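Local coordinates for lipid binding protein LpqN (Mycobacterium tuberculosis, PDB 6E5F) that binds a dodecyl-trehalose glycolipid, supports cell envelope biogenesis and may link MmpL transporters to periplasmic proteins, at residues Gln111-Asn116 with Asp207-Thr212; Gly172-Ser175 with Leu180-Val183. One frame throughout, in Å; residues are numbered along the deposited sequence. Where two conformers were deposited one is given.

Contact 1: Gln111-Asn116 with Asp207-Thr212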
loop_
_atom_site.group_PDB
_atom_site.type_symbol
_atom_site.label_atom_id
_atom_site.label_comp_id
_atom_site.label_asym_id
_atom_site.label_seq_id
_atom_site.Cartn_x
_atom_site.Cartn_y
_atom_site.Cartn_z
ATOM N N GLN A 111 -11.829 9.799 14.402
ATOM C CA GLN A 111 -13.090 10.543 14.381
ATOM C C GLN A 111 -13.905 10.153 13.155
ATOM O O GLN A 111 -14.297 11.005 12.351
ATOM C CB GLN A 111 -12.821 12.045 14.416
ATOM C CG GLN A 111 -12.347 12.541 15.773
ATOM C CD GLN A 111 -11.567 13.837 15.687
ATOM O OE1 GLN A 111 -11.414 14.415 14.612
ATOM N NE2 GLN A 111 -11.066 14.299 16.827
ATOM N N PRO A 112 -14.195 8.866 12.991
ATOM C CA PRO A 112 -14.937 8.419 11.809
ATOM C C PRO A 112 -16.415 8.752 11.906
ATOM O O PRO A 112 -17.008 8.785 12.988
ATOM C CB PRO A 112 -14.732 6.899 11.831
ATOM C CG PRO A 112 -14.623 6.579 13.279
ATOM C CD PRO A 112 -13.901 7.748 13.908
ATOM N N ALA A 113 -17.010 9.000 10.738
ATOM C CA ALA A 113 -18.455 9.187 10.678
ATOM C C ALA A 113 -19.187 7.911 11.064
ATOM O O ALA A 113 -20.281 7.970 11.636
ATOM C CB ALA A 113 -18.866 9.627 9.274
ATOM N N ASP A 114 -18.602 6.754 10.760
ATOM C CA ASP A 114 -19.167 5.454 11.115
ATOM C C ASP A 114 -18.075 4.662 11.823
ATOM O O ASP A 114 -17.146 4.159 11.166
ATOM C CB ASP A 114 -19.644 4.717 9.868
ATOM C CG ASP A 114 -20.291 3.382 10.186
ATOM O OD1 ASP A 114 -20.348 3.012 11.378
ATOM O OD2 ASP A 114 -20.745 2.701 9.241
ATOM N N PRO A 115 -18.138 4.527 13.151
ATOM C CA PRO A 115 -17.069 3.802 13.856
ATOM C C PRO A 115 -16.929 2.356 13.420
ATOM O O PRO A 115 -15.881 1.748 13.672
ATOM C CB PRO A 115 -17.467 3.919 15.334
ATOM C CG PRO A 115 -18.931 4.169 15.316
ATOM C CD PRO A 115 -19.204 4.965 14.072
ATOM N N ASN A 116 -17.944 1.786 12.773
ATOM C CA ASN A 116 -17.845 0.448 12.206
ATOM C C ASN A 116 -17.200 0.439 10.825
ATOM O O ASN A 116 -17.007 -0.642 10.259
ATOM C CB ASN A 116 -19.235 -0.187 12.120
ATOM C CG ASN A 116 -19.715 -0.724 13.455
ATOM O OD1 ASN A 116 -19.545 -1.905 13.758
ATOM N ND2 ASN A 116 -20.316 0.143 14.260
ATOM N N ASP A 207 -16.704 7.241 0.557
ATOM C CA ASP A 207 -16.539 8.378 -0.342
ATOM C C ASP A 207 -16.558 9.710 0.401
ATOM O O ASP A 207 -15.745 10.596 0.120
ATOM C CB ASP A 207 -17.647 8.354 -1.397
ATOM C CG ASP A 207 -17.593 9.551 -2.331
ATOM O OD1 ASP A 207 -16.635 9.626 -3.128
ATOM O OD2 ASP A 207 -18.502 10.406 -2.261
ATOM N N ASP A 208 -17.471 9.869 1.358
ATOM C CA ASP A 208 -17.610 11.152 2.032
ATOM C C ASP A 208 -16.408 11.501 2.902
ATOM O O ASP A 208 -16.296 12.655 3.327
ATOM C CB ASP A 208 -18.897 11.176 2.857
ATOM C CG ASP A 208 -19.312 12.580 3.251
ATOM O OD1 ASP A 208 -19.419 13.445 2.354
ATOM O OD2 ASP A 208 -19.547 12.818 4.452
ATOM N N GLU A 209 -15.511 10.549 3.173
ATOM C CA GLU A 209 -14.312 10.805 3.965
ATOM C C GLU A 209 -13.045 10.764 3.111
ATOM O O GLU A 209 -11.949 10.504 3.610
ATOM C CB GLU A 209 -14.238 9.849 5.156
ATOM C CG GLU A 209 -15.323 10.144 6.192
ATOM C CD GLU A 209 -15.486 9.063 7.239
ATOM O OE1 GLU A 209 -15.140 9.316 8.414
ATOM O OE2 GLU A 209 -15.975 7.969 6.890
ATOM N N THR A 210 -13.183 11.054 1.817
ATOM C CA THR A 210 -12.043 11.050 0.913
ATOM C C THR A 210 -10.953 12.010 1.375
ATOM O O THR A 210 -9.764 11.674 1.330
ATOM C CB THR A 210 -12.510 11.423 -0.499
ATOM O OG1 THR A 210 -13.332 10.375 -1.028
ATOM C CG2 THR A 210 -11.322 11.639 -1.414
ATOM N N MET A 211 -11.336 13.212 1.817
ATOM C CA MET A 211 -10.334 14.205 2.188
ATOM C C MET A 211 -9.523 13.765 3.399
ATOM O O MET A 211 -8.348 14.131 3.521
ATOM C CB MET A 211 -10.997 15.553 2.470
ATOM C CG MET A 211 -10.007 16.696 2.672
ATOM S SD MET A 211 -9.076 17.115 1.178
ATOM C CE MET A 211 -10.395 17.705 0.123
ATOM N N THR A 212 -10.126 12.990 4.305
ATOM C CA THR A 212 -9.370 12.473 5.442
ATOM C C THR A 212 -8.208 11.607 4.977
ATOM O O THR A 212 -7.097 11.706 5.513
ATOM C CB THR A 212 -10.298 11.683 6.365
ATOM O OG1 THR A 212 -11.439 12.481 6.695
ATOM C CG2 THR A 212 -9.577 11.293 7.649
HETATM O O HOH W 1 -16.461 6.282 8.938
#

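Contact 2: Gly172-Ser175 with Leu180-Val183. With L6T (alpha-D-glucopyranosyl 6-O-dodecyl-alpha-D-glucopyranoside), chain B.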
loop_
_atom_site.group_PDB
_atom_site.type_symbol
_atom_site.label_atom_id
_atom_site.label_comp_id
_atom_site.label_asym_id
_atom_site.label_seq_id
_atom_site.Cartn_x
_atom_site.Cartn_y
_atom_site.Cartn_z
ATOM N N GLY A 172 -8.676 5.822 -6.666
ATOM C CA GLY A 172 -9.940 5.999 -7.351
ATOM C C GLY A 172 -11.072 5.614 -6.440
ATOM O O GLY A 172 -10.956 5.672 -5.213
ATOM N N SER A 173 -12.188 5.242 -7.056
ATOM C CA SER A 173 -13.378 4.842 -6.330
ATOM C C SER A 173 -13.825 3.475 -6.816
ATOM O O SER A 173 -13.552 3.079 -7.950
ATOM C CB SER A 173 -14.519 5.838 -6.539
ATOM O OG SER A 173 -14.167 7.122 -6.058
ATOM N N TYR A 174 -14.512 2.752 -5.934
ATOM C CA TYR A 174 -15.157 1.502 -6.303
ATOM C C TYR A 174 -16.397 1.350 -5.438
ATOM O O TYR A 174 -16.564 2.044 -4.431
ATOM C CB TYR A 174 -14.211 0.293 -6.193
ATOM C CG TYR A 174 -14.067 -0.317 -4.813
ATOM C CD1 TYR A 174 -13.546 0.413 -3.759
ATOM C CD2 TYR A 174 -14.424 -1.640 -4.577
ATOM C CE1 TYR A 174 -13.410 -0.149 -2.497
ATOM C CE2 TYR A 174 -14.280 -2.209 -3.323
ATOM C CZ TYR A 174 -13.771 -1.457 -2.288
ATOM O OH TYR A 174 -13.624 -2.007 -1.033
ATOM N N SER A 175 -17.290 0.463 -5.863
ATOM C CA SER A 175 -18.553 0.232 -5.177
ATOM C C SER A 175 -18.488 -1.081 -4.415
ATOM O O SER A 175 -18.116 -2.115 -4.978
ATOM C CB SER A 175 -19.710 0.187 -6.176
ATOM O OG SER A 175 -19.932 1.464 -6.746
ATOM N N LEU A 180 -20.175 3.819 -2.435
ATOM C CA LEU A 180 -18.958 4.263 -3.096
ATOM C C LEU A 180 -17.854 4.419 -2.059
ATOM O O LEU A 180 -18.064 5.022 -1.003
ATOM C CB LEU A 180 -19.202 5.588 -3.812
ATOM C CG LEU A 180 -18.160 5.976 -4.861
ATOM C CD1 LEU A 180 -18.116 4.953 -5.990
ATOM C CD2 LEU A 180 -18.439 7.367 -5.406
ATOM N N ARG A 181 -16.685 3.874 -2.364
ATOM C CA ARG A 181 -15.533 3.940 -1.477
ATOM C C ARG A 181 -14.350 4.513 -2.232
ATOM O O ARG A 181 -14.168 4.231 -3.419
ATOM C CB ARG A 181 -15.153 2.546 -0.952
ATOM C CG ARG A 181 -16.305 1.778 -0.318
ATOM C CD ARG A 181 -15.809 0.530 0.402
ATOM N NE ARG A 181 -14.974 0.883 1.549
ATOM C CZ ARG A 181 -15.446 1.131 2.768
ATOM N NH1 ARG A 181 -16.747 1.050 3.016
ATOM N NH2 ARG A 181 -14.612 1.461 3.741
ATOM N N THR A 182 -13.548 5.316 -1.542
ATOM C CA THR A 182 -12.274 5.780 -2.074
ATOM C C THR A 182 -11.188 4.794 -1.666
ATOM O O THR A 182 -11.087 4.416 -0.494
ATOM C CB THR A 182 -11.955 7.173 -1.541
ATOM O OG1 THR A 182 -12.943 8.097 -2.027
ATOM C CG2 THR A 182 -10.580 7.628 -1.990
ATOM N N VAL A 183 -10.395 4.364 -2.639
ATOM C CA VAL A 183 -9.327 3.402 -2.409
ATOM C C VAL A 183 -8.076 3.904 -3.108
ATOM O O VAL A 183 -8.135 4.533 -4.165
ATOM C CB VAL A 183 -9.719 1.997 -2.916
ATOM C CG1 VAL A 183 -9.879 1.989 -4.437
ATOM C CG2 VAL A 183 -8.694 0.976 -2.474
HETATM C C1 L6T B . -12.175 8.892 -10.117
HETATM C C2 L6T B . -13.413 8.464 -9.347
HETATM C C3 L6T B . -13.762 9.521 -8.324
HETATM C C4 L6T B . -12.570 9.726 -7.410
HETATM C C5 L6T B . -11.383 10.171 -8.262
HETATM C C6 L6T B . -10.152 10.490 -7.365
HETATM C CAA L6T B . -11.380 10.318 -11.783
HETATM C CAO L6T B . -12.683 9.353 -13.533
HETATM C CAP L6T B . -12.699 8.235 -14.578
HETATM C CAR L6T B . -12.828 10.702 -14.220
HETATM C CAT L6T B . -12.814 11.788 -13.162
HETATM C CAV L6T B . -11.505 11.698 -12.408
HETATM C CAX L6T B . -8.698 9.277 -5.995
HETATM C CAY L6T B . -8.533 9.957 -4.604
HETATM C CAZ L6T B . -7.457 9.081 -3.966
HETATM C CBA L6T B . -6.873 9.875 -2.797
HETATM C CBB L6T B . -6.443 8.722 -1.883
HETATM C CBC L6T B . -5.154 9.121 -1.225
HETATM C CBD L6T B . -4.653 7.884 -0.403
HETATM C CBE L6T B . -3.165 8.077 -0.248
HETATM C CBF L6T B . -2.327 7.031 -1.069
HETATM C CBG L6T B . -2.311 5.678 -0.329
HETATM C CBH L6T B . -1.727 5.824 1.062
HETATM C CBI L6T B . -0.470 6.700 1.127
HETATM O O1 L6T B . -12.446 10.100 -10.845
HETATM O O2 L6T B . -14.509 8.303 -10.254
HETATM O O3 L6T B . -14.900 9.101 -7.562
HETATM O O4 L6T B . -12.891 10.728 -6.447
HETATM O O5 L6T B . -11.072 9.121 -9.207
HETATM O O6 L6T B . -10.031 9.390 -6.508
HETATM O OAN L6T B . -11.436 9.306 -12.812
HETATM O OAQ L6T B . -11.555 8.355 -15.425
HETATM O OAS L6T B . -14.065 10.752 -14.944
HETATM O OAU L6T B . -12.929 13.076 -13.782
HETATM O OAW L6T B . -11.469 12.696 -11.380
HETATM O O HOH W 2 -15.129 7.529 -3.637
#

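Contact 1: Gln111-Asn116 with Asp207-Thr212
The backbones of Gln111-Asn116 and Asp207-Thr212 stay well apart, 8.1 Å between the CA atoms of Ala113 and Glu209 at their nearest, and one long side chain, that of Glu209, spans the distance. It runs out extended beyond CG (chi2 168°), which carries the carboxylate all the way to the loop at Ala113 and Asp114. There OE1 takes the backbone N-H of Ala113 in a nearly straight bond: Ala113 N to Glu209 OE1 is 3.0 Å, with 171° at the hydrogen. The donor does not lie in the plane of the carboxylate but comes from above it, 43° out. Pro112 flanks the same oxygen, its CA 3.5 Å from Glu209 OE1, and the methyl of Ala113 packs against the carboxylate, CB to Glu209 CD 4.0 Å. The other oxygen works through water 1, which lies 2.7 Å from Glu209 OE2, to which it probably donates, and accepts from Asp114 N at 2.9 Å. The two carboxylate oxygens thus serve two successive backbone N-H groups, one directly and one by way of water, which should fix the rotation of the group. Beyond them the loop is braced internally: Asp114 OD1 accepts from Asn116 N at 3.0 Å, an Asx turn. Glu209 itself holds the N-cap position, so the contact ties the start of helix 210-223 to the loop joining strands 106-109 and 120-130. Pro119, just ahead of strand 120-130, also packs on Glu209, while the Asp207 side chain packs on Leu180 and Thr182 of strand 179-192.

Contact 2: Gly172-Ser175 with Leu180-Val183
Ser173 and Thr182 face each other as a non-hydrogen-bonded pair in the antiparallel hairpin of strands 165-176 and 179-192, with Gly172-Val183 and Tyr174-Arg181 as the hydrogen-bonded pairs to either side of them. Each of these two makes a reciprocal pair of backbone bonds; Arg181 N to Tyr174 O, at 2.8 Å, is one of the four. Ser173 and Thr182 share their face of the sheet with Ser175 and Leu180, while Tyr174, Arg181 and Val183 occupy the other.

On the face of Tyr174 and Arg181 the arginine can be followed outward. Its CB sits 3.6 Å from Tyr174 CE1, at an oblique angle to the ring. CG continues past the same ring atom, and CD reaches the phenol end, 3.6 Å from Tyr174 OH. The two side chains run side by side in the same direction, the guanidinium turned 71° from the ring plane. A bend at CG-CD (chi3 66°) redirects the tip: NE passes the phenol oxygen and finds its hydrogen bond elsewhere, NH2 forms a salt bridge with Asp204 and NH1 one with Asp117.

On the face of Ser173 and Thr182, Leu180 CD1 lies 3.7 Å from Ser173 CB. Ser173 OG hydrogen-bonds to sugar hydroxyl O3 of the bound dodecyl trehaloside at 2.6 Å, and also to water 2, which in turn meets Thr182 OG1 at 2.8 Å. Thr182 OG1 also meets Thr210, and Thr182 CG2 touches the lipid chain, 4.0 Å from its CAZ. Neighbouring residues therefore meet both parts of the amphiphile: the Ser173 hydroxyl bonds the sugar of a ligand that Gly153 O also grips, and the Thr182 methyl lies against the alkyl chain, while on the face of Tyr174 and Arg181 the guanidinium charge is probably offset by Asp204 and Asp117.

How the contacts relate
Contact 2 forms part of the glycolipid pocket through Gly172, Ser173 and Thr182, and contact 1 lies next to it, their centres 13 Å apart on the same side of the chain's centre. Two polar links join them: Thr210 OG1 and Thr182 OG1 approach to 2.5 Å, a probable hydrogen bond, and Asp207 N probably bonds to Leu180 O at 3.0 Å. If the short threonine approach is a bond, a chain runs from the Asp207 carbonyl O through Thr210 OG1, Thr182 OG1, water 2 and Ser173 OG to the sugar O3. The Glu209 side chain is about 11 Å from the ligand, at the same end of helix 210-223 as Thr210.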